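PDB 1ZZM: putative deoxyribonuclease yjjV from Escherichia coli, which probably acts as a metal-dependent hydrolase of ester bonds, belonging to the TatD family and binding two divalent metal cations per subunit. Local coordinates for residues A[3-8]-A[225-230]; A[41-46]-A[78-83]; A[180-185]-A[230-235]. One frame throughout, in Å; residues are numbered along the deposited sequence.

Interaction 1 (A[3-8]-A[225-230])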
loop_
_atom_site.group_PDB
_atom_site.type_symbol
_atom_site.label_atom_id
_atom_site.label_comp_id
_atom_site.label_asym_id
_atom_site.label_seq_id
_atom_site.Cartn_x
_atom_site.Cartn_y
_atom_site.Cartn_z
ATOM N N CYS A 3 -9.525 5.343 -17.082
ATOM C CA CYS A 3 -8.933 5.046 -15.774
ATOM C C CYS A 3 -9.977 4.221 -15.013
ATOM O O CYS A 3 -10.930 4.761 -14.437
ATOM C CB CYS A 3 -8.594 6.331 -14.990
ATOM S SG CYS A 3 -8.036 6.017 -13.262
ATOM N N ARG A 4 -9.803 2.908 -15.031
ATOM C CA ARG A 4 -10.728 2.044 -14.340
ATOM C C ARG A 4 -10.176 1.507 -13.014
ATOM O O ARG A 4 -10.959 1.116 -12.160
ATOM C CB ARG A 4 -11.135 0.882 -15.244
ATOM C CG ARG A 4 -12.433 0.183 -14.773
ATOM C CD ARG A 4 -12.641 -1.187 -15.418
ATOM N NE ARG A 4 -13.971 -1.729 -15.112
ATOM C CZ ARG A 4 -14.326 -3.000 -15.293
ATOM N NH1 ARG A 4 -13.445 -3.870 -15.781
ATOM N NH2 ARG A 4 -15.558 -3.404 -14.995
ATOM N N PHE A 5 -8.847 1.522 -12.841
ATOM C CA PHE A 5 -8.184 0.994 -11.628
ATOM C C PHE A 5 -7.112 1.944 -11.070
ATOM O O PHE A 5 -6.493 2.697 -11.821
ATOM C CB PHE A 5 -7.426 -0.294 -11.955
ATOM C CG PHE A 5 -8.236 -1.315 -12.664
ATOM C CD1 PHE A 5 -9.318 -1.924 -12.030
ATOM C CD2 PHE A 5 -7.924 -1.667 -13.971
ATOM C CE1 PHE A 5 -10.095 -2.883 -12.700
ATOM C CE2 PHE A 5 -8.684 -2.619 -14.650
ATOM C CZ PHE A 5 -9.772 -3.227 -14.012
ATOM N N ILE A 6 -6.889 1.877 -9.757
ATOM C CA ILE A 6 -5.845 2.651 -9.100
ATOM C C ILE A 6 -4.972 1.629 -8.380
ATOM O O ILE A 6 -5.479 0.884 -7.541
ATOM C CB ILE A 6 -6.379 3.628 -8.006
ATOM C CG1 ILE A 6 -7.353 4.641 -8.610
ATOM C CG2 ILE A 6 -5.182 4.390 -7.377
ATOM C CD1 ILE A 6 -6.731 5.578 -9.533
ATOM N N ASP A 7 -3.685 1.544 -8.739
ATOM C CA ASP A 7 -2.794 0.646 -8.014
ATOM C C ASP A 7 -2.390 1.458 -6.787
ATOM O O ASP A 7 -1.556 2.380 -6.884
ATOM C CB ASP A 7 -1.538 0.311 -8.830
ATOM C CG ASP A 7 -0.630 -0.719 -8.124
ATOM O OD1 ASP A 7 -0.829 -1.013 -6.914
ATOM O OD2 ASP A 7 0.276 -1.250 -8.798
ATOM N N THR A 8 -2.972 1.146 -5.635
ATOM C CA THR A 8 -2.626 1.890 -4.421
ATOM C C THR A 8 -1.283 1.550 -3.772
ATOM O O THR A 8 -0.972 2.055 -2.692
ATOM C CB THR A 8 -3.712 1.742 -3.356
ATOM O OG1 THR A 8 -3.832 0.355 -2.987
ATOM C CG2 THR A 8 -5.068 2.246 -3.932
ATOM N N GLN A 225 -0.642 -5.351 -13.679
ATOM C CA GLN A 225 -1.156 -6.602 -13.152
ATOM C C GLN A 225 -2.310 -6.339 -12.193
ATOM O O GLN A 225 -2.995 -7.268 -11.799
ATOM C CB GLN A 225 -0.037 -7.413 -12.468
ATOM C CG GLN A 225 1.003 -8.008 -13.464
ATOM C CD GLN A 225 0.421 -9.169 -14.231
ATOM O OE1 GLN A 225 -0.542 -9.010 -14.981
ATOM N NE2 GLN A 225 0.981 -10.359 -14.023
ATOM N N ALA A 226 -2.540 -5.077 -11.830
ATOM C CA ALA A 226 -3.666 -4.780 -10.957
ATOM C C ALA A 226 -4.962 -5.195 -11.668
ATOM O O ALA A 226 -5.923 -5.608 -11.020
ATOM C CB ALA A 226 -3.713 -3.287 -10.609
ATOM N N ALA A 227 -4.992 -5.049 -12.994
ATOM C CA ALA A 227 -6.185 -5.410 -13.784
ATOM C C ALA A 227 -6.469 -6.899 -13.661
ATOM O O ALA A 227 -7.637 -7.325 -13.655
ATOM C CB ALA A 227 -5.986 -5.045 -15.273
ATOM N N ARG A 228 -5.396 -7.682 -13.562
ATOM C CA ARG A 228 -5.500 -9.133 -13.413
ATOM C C ARG A 228 -5.948 -9.460 -11.963
ATOM O O ARG A 228 -6.797 -10.345 -11.736
ATOM C CB ARG A 228 -4.146 -9.749 -13.748
ATOM C CG ARG A 228 -4.156 -11.214 -14.150
ATOM C CD ARG A 228 -2.731 -11.689 -14.485
ATOM N NE ARG A 228 -2.213 -11.118 -15.730
ATOM C CZ ARG A 228 -2.587 -11.512 -16.947
ATOM N NH1 ARG A 228 -3.487 -12.480 -17.099
ATOM N NH2 ARG A 228 -2.052 -10.944 -18.018
ATOM N N VAL A 229 -5.407 -8.740 -10.976
ATOM C CA VAL A 229 -5.827 -8.960 -9.585
ATOM C C VAL A 229 -7.337 -8.719 -9.536
ATOM O O VAL A 229 -8.075 -9.503 -8.959
ATOM C CB VAL A 229 -5.139 -7.965 -8.610
ATOM C CG1 VAL A 229 -5.731 -8.088 -7.163
ATOM C CG2 VAL A 229 -3.673 -8.250 -8.568
ATOM N N PHE A 230 -7.785 -7.654 -10.197
ATOM C CA PHE A 230 -9.198 -7.313 -10.235
ATOM C C PHE A 230 -10.052 -8.436 -10.837
ATOM O O PHE A 230 -11.138 -8.749 -10.331
ATOM C CB PHE A 230 -9.411 -6.013 -11.035
ATOM C CG PHE A 230 -10.865 -5.676 -11.268
ATOM C CD1 PHE A 230 -11.642 -5.140 -10.239
ATOM C CD2 PHE A 230 -11.452 -5.905 -12.498
ATOM C CE1 PHE A 230 -12.989 -4.835 -10.440
ATOM C CE2 PHE A 230 -12.788 -5.609 -12.716
ATOM C CZ PHE A 230 -13.568 -5.065 -11.672
#
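Ala227 packs on Phe5, while on the side of its helix turned from residues 3-8 Arg228 NE donates to Gln225 OE1 at 2.8 Å. The bond is fairly straight, 161° at the hydrogen, and OE1 lies in the guanidinium plane. It links the two side chains near the start of the helix. The contact itself is aromatic and apolar. Phe5 stands between two neighbours. Ala227 CA lies over one ring face, in a CH-pi contact 4.2 Å from the ring centroid. Arg4 CB covers the other face. Phe5 CE2 also touches Ala227 CB at 3.7 Å. The CE1-CZ side of the ring meets Phe230: Phe5 CE1 sits over one face of that ring, toward its rim, 3.2 Å from Phe230 CG. This is a tight fit. The two ring planes are inclined at 52°, an oblique pairing. Phe230 reaches back to Phe5 because its CG is anti to its own backbone N (chi1 173°). Arg4 runs out extended and crosses Phe230 at about a right angle. Phe230 lies over one guanidinium face, toward its rim, with the two planes steeply inclined. Arg4 NH1 is 3.6 Å from Phe230 CE2, while NH2 forms a salt bridge with Asp242. The contact seats helix 226-236 against the first strand of the TatD barrel. Phe5 pairs by backbone with Gly32 and Gly34, and its side chain also touches Leu204 of strand 202-204. Helix 241-256 packs on Phe230 through Ile244 and Ala245.

Interaction 2 (A[41-46]-A[78-83])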
loop_
_atom_site.group_PDB
_atom_site.type_symbol
_atom_site.label_atom_id
_atom_site.label_comp_id
_atom_site.label_asym_id
_atom_site.label_seq_id
_atom_site.Cartn_x
_atom_site.Cartn_y
_atom_site.Cartn_z
ATOM N N THR A 41 10.461 3.997 0.909
ATOM C CA THR A 41 11.004 2.972 1.803
ATOM C C THR A 41 12.023 3.502 2.796
ATOM O O THR A 41 12.264 2.893 3.842
ATOM C CB THR A 41 11.703 1.871 0.997
ATOM O OG1 THR A 41 12.711 2.475 0.154
ATOM C CG2 THR A 41 10.653 1.093 0.115
ATOM N N GLU A 42 12.615 4.646 2.479
ATOM C CA GLU A 42 13.653 5.215 3.328
ATOM C C GLU A 42 13.931 6.637 2.916
ATOM O O GLU A 42 13.689 7.000 1.769
ATOM C CB GLU A 42 14.954 4.395 3.223
ATOM C CG GLU A 42 15.623 4.460 1.836
ATOM C CD GLU A 42 16.961 3.708 1.812
ATOM O OE1 GLU A 42 17.931 4.164 2.464
ATOM O OE2 GLU A 42 17.024 2.652 1.161
ATOM N N ALA A 43 14.504 7.413 3.835
ATOM C CA ALA A 43 14.744 8.842 3.608
ATOM C C ALA A 43 15.593 9.131 2.383
ATOM O O ALA A 43 15.384 10.116 1.714
ATOM C CB ALA A 43 15.392 9.474 4.869
ATOM N N GLU A 44 16.550 8.264 2.090
ATOM C CA GLU A 44 17.387 8.490 0.932
ATOM C C GLU A 44 16.585 8.458 -0.376
ATOM O O GLU A 44 17.028 9.023 -1.373
ATOM C CB GLU A 44 18.514 7.462 0.896
ATOM C CG GLU A 44 19.269 7.446 -0.400
ATOM C CD GLU A 44 20.462 6.513 -0.352
ATOM O OE1 GLU A 44 20.270 5.313 -0.047
ATOM O OE2 GLU A 44 21.587 6.987 -0.619
ATOM N N ASN A 45 15.411 7.816 -0.370
ATOM C CA ASN A 45 14.558 7.765 -1.564
ATOM C C ASN A 45 13.437 8.827 -1.563
ATOM O O ASN A 45 12.644 8.866 -2.513
ATOM C CB ASN A 45 13.907 6.381 -1.716
ATOM C CG ASN A 45 14.920 5.295 -1.916
ATOM O OD1 ASN A 45 16.049 5.591 -2.267
ATOM N ND2 ASN A 45 14.532 4.024 -1.704
ATOM N N PHE A 46 13.351 9.676 -0.535
ATOM C CA PHE A 46 12.273 10.695 -0.532
ATOM C C PHE A 46 12.288 11.617 -1.759
ATOM O O PHE A 46 11.248 11.895 -2.368
ATOM C CB PHE A 46 12.312 11.573 0.733
ATOM C CG PHE A 46 11.946 10.842 2.001
ATOM C CD1 PHE A 46 11.478 9.520 1.963
ATOM C CD2 PHE A 46 12.049 11.482 3.234
ATOM C CE1 PHE A 46 11.121 8.855 3.138
ATOM C CE2 PHE A 46 11.691 10.819 4.425
ATOM C CZ PHE A 46 11.227 9.502 4.367
ATOM N N LEU A 78 14.081 10.374 10.473
ATOM C CA LEU A 78 12.783 10.802 10.985
ATOM C C LEU A 78 12.635 12.314 10.910
ATOM O O LEU A 78 11.552 12.827 10.647
ATOM C CB LEU A 78 12.571 10.336 12.418
ATOM C CG LEU A 78 12.149 8.859 12.566
ATOM C CD1 LEU A 78 12.247 8.424 14.038
ATOM C CD2 LEU A 78 10.691 8.700 12.075
ATOM N N GLU A 79 13.720 13.035 11.142
ATOM C CA GLU A 79 13.616 14.481 11.055
ATOM C C GLU A 79 13.343 14.843 9.586
ATOM O O GLU A 79 12.574 15.770 9.290
ATOM C CB GLU A 79 14.910 15.143 11.526
ATOM C CG GLU A 79 14.823 16.647 11.463
ATOM C CD GLU A 79 16.104 17.330 11.887
ATOM O OE1 GLU A 79 16.583 17.137 13.028
ATOM O OE2 GLU A 79 16.613 18.062 11.062
ATOM N N GLN A 80 13.968 14.125 8.658
ATOM C CA GLN A 80 13.740 14.421 7.232
ATOM C C GLN A 80 12.281 14.178 6.835
ATOM O O GLN A 80 11.698 14.920 6.038
ATOM C CB GLN A 80 14.619 13.554 6.348
ATOM C CG GLN A 80 16.067 13.887 6.381
ATOM C CD GLN A 80 16.842 12.882 5.536
ATOM O OE1 GLN A 80 16.751 12.868 4.282
ATOM N NE2 GLN A 80 17.563 12.013 6.204
ATOM N N LEU A 81 11.711 13.112 7.378
ATOM C CA LEU A 81 10.304 12.788 7.110
ATOM C C LEU A 81 9.405 13.934 7.632
ATOM O O LEU A 81 8.523 14.442 6.902
ATOM C CB LEU A 81 9.965 11.468 7.800
ATOM C CG LEU A 81 8.483 11.093 7.727
ATOM C CD1 LEU A 81 8.045 11.011 6.229
ATOM C CD2 LEU A 81 8.262 9.718 8.433
ATOM N N GLN A 82 9.631 14.351 8.881
ATOM C CA GLN A 82 8.830 15.430 9.438
ATOM C C GLN A 82 8.970 16.725 8.633
ATOM O O GLN A 82 7.975 17.355 8.288
ATOM C CB GLN A 82 9.166 15.653 10.927
ATOM C CG GLN A 82 8.339 16.764 11.593
ATOM C CD GLN A 82 8.990 18.135 11.437
ATOM O OE1 GLN A 82 10.192 18.281 11.654
ATOM N NE2 GLN A 82 8.194 19.147 11.065
ATOM N N GLN A 83 10.201 17.125 8.310
ATOM C CA GLN A 83 10.370 18.348 7.523
ATOM C C GLN A 83 9.729 18.233 6.150
ATOM O O GLN A 83 9.172 19.218 5.637
ATOM C CB GLN A 83 11.854 18.664 7.330
ATOM C CG GLN A 83 12.529 19.051 8.584
ATOM C CD GLN A 83 14.008 19.305 8.323
ATOM O OE1 GLN A 83 14.547 18.925 7.275
ATOM N NE2 GLN A 83 14.662 19.930 9.262
#
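Phe46, Gln80 and Ala43 carry most of this contact on the outer, helical layer of the TatD alpha/beta barrel. It joins the turn that leads into helix 46-55 to the next helix along the chain, 75-87. Phe46 has the largest buried area of the three. Its CG is anti to the carbonyl carbon (chi1 -69°), and the ring reaches helix 75-87 with its CE2 and CZ atoms. Leu81 N lies at the ring edge, in its plane. Phe46 CE2 comes within 3.6 Å of Leu81 CA, so the aromatic ring touches the helix backbone directly. The Leu81 side chain crosses the ring at about a right angle. Its CB is 3.8 Å from Phe46 CE2, and its CD1 is 4.0 Å from Phe46 CZ. Behind this, Ala43 CA lies over the centre of one Phe46 face, so the turn packs on its own aromatic residue. The backbone bond from Phe46 N to Ala43 O, 3.1 Å, holds the two close. Leu63 of strand 59-63 touches both Phe46 and Leu81, which places the contact against the barrel wall. Gln80 lies on the more open side. Its chain is extended beyond CG (chi2 176°), which carries the amide across to Ala43. The amide NE2 also makes a weak hydrogen bond to Val76 O, one turn back. Both ends of the amide touch the alanine methyl: Ala43 CB is 3.6 Å from Gln80 NE2 and 3.7 Å from Gln80 OE1.

Interaction 3 (A[180-185]-A[230-235]); sequences GTITYP and FAVLCE
Ile182 CD1 and Val232 CG1 are modelled 3.0 Å apart, closer than two carbons can sit. The placing of one or both methyl groups is therefore doubtful. The general fit is clear. In this TatD-type barrel, a short 3-10 turn in the loop after strand 175-178 packs on helix 226-236 near its middle. One helix residue, Val232, makes all the close contacts, and its two methyls meet different neighbours. CG1 faces Ile182 and also approaches the backbone, 3.5 Å from Ile182 O. CG2 meets the methyl of the next residue, with Thr183 CG2 and Val232 CG2 3.9 Å apart. As modelled, the Ile182 and Val232 side chains pass each other in opposite directions, whereas Thr183 crosses Val232 at about a right angle. Val232 CG1 is anti to its backbone N (chi1 174°), which spreads the two methyls over the turn. Arg191 of helix 190-196 borders the contact: its NH1 is hydrogen-bonded to Ile182 O, and it also touches Val232. Thr183 works in two directions. Its methyl faces the helix, while its hydroxyl turns inward to the turn and also pairs with Asn214 N. With chi1 at 66°, OG1 lies between the backbone N and the carbonyl carbon and so reaches back three residues. Gly180 O receives two bonds there. Thr183 N donates to it at 3.0 Å, and Thr183 OG1 donates to it at 2.7 Å, in the carbonyl plane.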
loop_
_atom_site.group_PDB
_atom_site.type_symbol
_atom_site.label_atom_id
_atom_site.label_comp_id
_atom_site.label_asym_id
_atom_site.label_seq_id
_atom_site.Cartn_x
_atom_site.Cartn_y
_atom_site.Cartn_z
ATOM N N GLY A 180 -1.640 -9.586 -5.422
ATOM C CA GLY A 180 -1.355 -10.908 -5.978
ATOM C C GLY A 180 -1.600 -12.121 -5.112
ATOM O O GLY A 180 -1.710 -13.254 -5.618
ATOM N N THR A 181 -1.700 -11.893 -3.807
ATOM C CA THR A 181 -1.936 -12.984 -2.872
ATOM C C THR A 181 -3.199 -13.759 -3.215
ATOM O O THR A 181 -3.249 -14.986 -3.031
ATOM C CB THR A 181 -2.084 -12.466 -1.434
ATOM O OG1 THR A 181 -0.876 -11.805 -1.041
ATOM C CG2 THR A 181 -2.393 -13.633 -0.469
ATOM N N ILE A 182 -4.219 -13.072 -3.728
ATOM C CA ILE A 182 -5.452 -13.784 -4.013
ATOM C C ILE A 182 -5.411 -14.667 -5.254
ATOM O O ILE A 182 -6.389 -15.350 -5.535
ATOM C CB ILE A 182 -6.681 -12.848 -4.131
ATOM C CG1 ILE A 182 -6.534 -11.835 -5.276
ATOM C CG2 ILE A 182 -6.889 -12.122 -2.805
ATOM C CD1 ILE A 182 -6.187 -12.414 -6.612
ATOM N N THR A 183 -4.301 -14.637 -5.997
ATOM C CA THR A 183 -4.208 -15.461 -7.207
ATOM C C THR A 183 -3.627 -16.837 -6.935
ATOM O O THR A 183 -3.495 -17.647 -7.866
ATOM C CB THR A 183 -3.358 -14.809 -8.326
ATOM O OG1 THR A 183 -1.998 -14.712 -7.901
ATOM C CG2 THR A 183 -3.896 -13.437 -8.688
ATOM N N TYR A 184 -3.294 -17.097 -5.668
ATOM C CA TYR A 184 -2.720 -18.369 -5.223
ATOM C C TYR A 184 -3.669 -19.111 -4.265
ATOM O O TYR A 184 -3.445 -19.128 -3.058
ATOM C CB TYR A 184 -1.409 -18.102 -4.472
ATOM C CG TYR A 184 -0.305 -17.496 -5.322
ATOM C CD1 TYR A 184 0.508 -18.307 -6.100
ATOM C CD2 TYR A 184 -0.046 -16.122 -5.307
ATOM C CE1 TYR A 184 1.565 -17.781 -6.835
ATOM C CE2 TYR A 184 1.012 -15.577 -6.050
ATOM C CZ TYR A 184 1.815 -16.424 -6.805
ATOM O OH TYR A 184 2.905 -15.958 -7.494
ATOM N N PRO A 185 -4.699 -19.783 -4.788
ATOM C CA PRO A 185 -5.609 -20.479 -3.860
ATOM C C PRO A 185 -5.014 -21.537 -2.928
ATOM O O PRO A 185 -5.549 -21.798 -1.831
ATOM C CB PRO A 185 -6.694 -21.042 -4.784
ATOM C CG PRO A 185 -6.007 -21.193 -6.094
ATOM C CD PRO A 185 -5.079 -20.000 -6.196
ATOM N N PHE A 230 -7.785 -7.654 -10.197
ATOM C CA PHE A 230 -9.198 -7.313 -10.235
ATOM C C PHE A 230 -10.052 -8.436 -10.837
ATOM O O PHE A 230 -11.138 -8.749 -10.331
ATOM C CB PHE A 230 -9.411 -6.013 -11.035
ATOM C CG PHE A 230 -10.865 -5.676 -11.268
ATOM C CD1 PHE A 230 -11.642 -5.140 -10.239
ATOM C CD2 PHE A 230 -11.452 -5.905 -12.498
ATOM C CE1 PHE A 230 -12.989 -4.835 -10.440
ATOM C CE2 PHE A 230 -12.788 -5.609 -12.716
ATOM C CZ PHE A 230 -13.568 -5.065 -11.672
ATOM N N ALA A 231 -9.575 -9.034 -11.926
ATOM C CA ALA A 231 -10.326 -10.116 -12.571
ATOM C C ALA A 231 -10.491 -11.251 -11.572
ATOM O O ALA A 231 -11.547 -11.854 -11.478
ATOM C CB ALA A 231 -9.594 -10.613 -13.833
ATOM N N VAL A 232 -9.448 -11.548 -10.815
ATOM C CA VAL A 232 -9.553 -12.609 -9.830
ATOM C C VAL A 232 -10.475 -12.211 -8.686
ATOM O O VAL A 232 -11.246 -13.034 -8.174
ATOM C CB VAL A 232 -8.170 -12.976 -9.313
ATOM C CG1 VAL A 232 -8.266 -13.975 -8.174
ATOM C CG2 VAL A 232 -7.358 -13.560 -10.459
ATOM N N LEU A 233 -10.398 -10.950 -8.269
ATOM C CA LEU A 233 -11.271 -10.467 -7.191
ATOM C C LEU A 233 -12.729 -10.620 -7.612
ATOM O O LEU A 233 -13.589 -10.930 -6.798
ATOM C CB LEU A 233 -11.000 -8.997 -6.890
ATOM C CG LEU A 233 -11.869 -8.345 -5.805
ATOM C CD1 LEU A 233 -11.654 -9.044 -4.472
ATOM C CD2 LEU A 233 -11.510 -6.824 -5.690
ATOM N N CYS A 234 -13.017 -10.388 -8.889
ATOM C CA CYS A 234 -14.392 -10.536 -9.354
ATOM C C CYS A 234 -14.863 -11.985 -9.238
ATOM O O CYS A 234 -16.045 -12.234 -9.012
ATOM C CB CYS A 234 -14.530 -10.086 -10.799
ATOM S SG CYS A 234 -14.363 -8.326 -11.012
ATOM N N GLU A 235 -13.947 -12.933 -9.385
ATOM C CA GLU A 235 -14.315 -14.342 -9.292
ATOM C C GLU A 235 -14.654 -14.698 -7.848
ATOM O O GLU A 235 -15.448 -15.603 -7.588
ATOM C CB GLU A 235 -13.166 -15.231 -9.796
ATOM C CG GLU A 235 -12.953 -15.184 -11.313
ATOM C CD GLU A 235 -11.570 -15.671 -11.744
ATOM O OE1 GLU A 235 -10.843 -16.289 -10.926
ATOM O OE2 GLU A 235 -11.220 -15.427 -12.925
#

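Overall arrangement
Interactions 1 and 3 share Phe230 and use successive turns of helix 226-236. Their centres are 12 Å apart, and they touch where Val229 CG2 lies 4.0 Å from Gly180 N. Interaction 2 is on the opposite side of the chain's centre. Its centre is 28 Å from that of interaction 1 and 34 Å from that of interaction 3. Two zinc sites share Glu97, one with His9, His11 and Asp207, the other with His133 and His157. None of the packed side chains is a ligand there. The Phe46 side chain is about 9 Å from that of Glu97, and the Ile182 side chain about 12 Å from that of His157. The Arg4 side chain lies about 7 Å from a bound zinc. Segment 3-8 leads directly into His9, and Thr41 lines the bound glycol pocket.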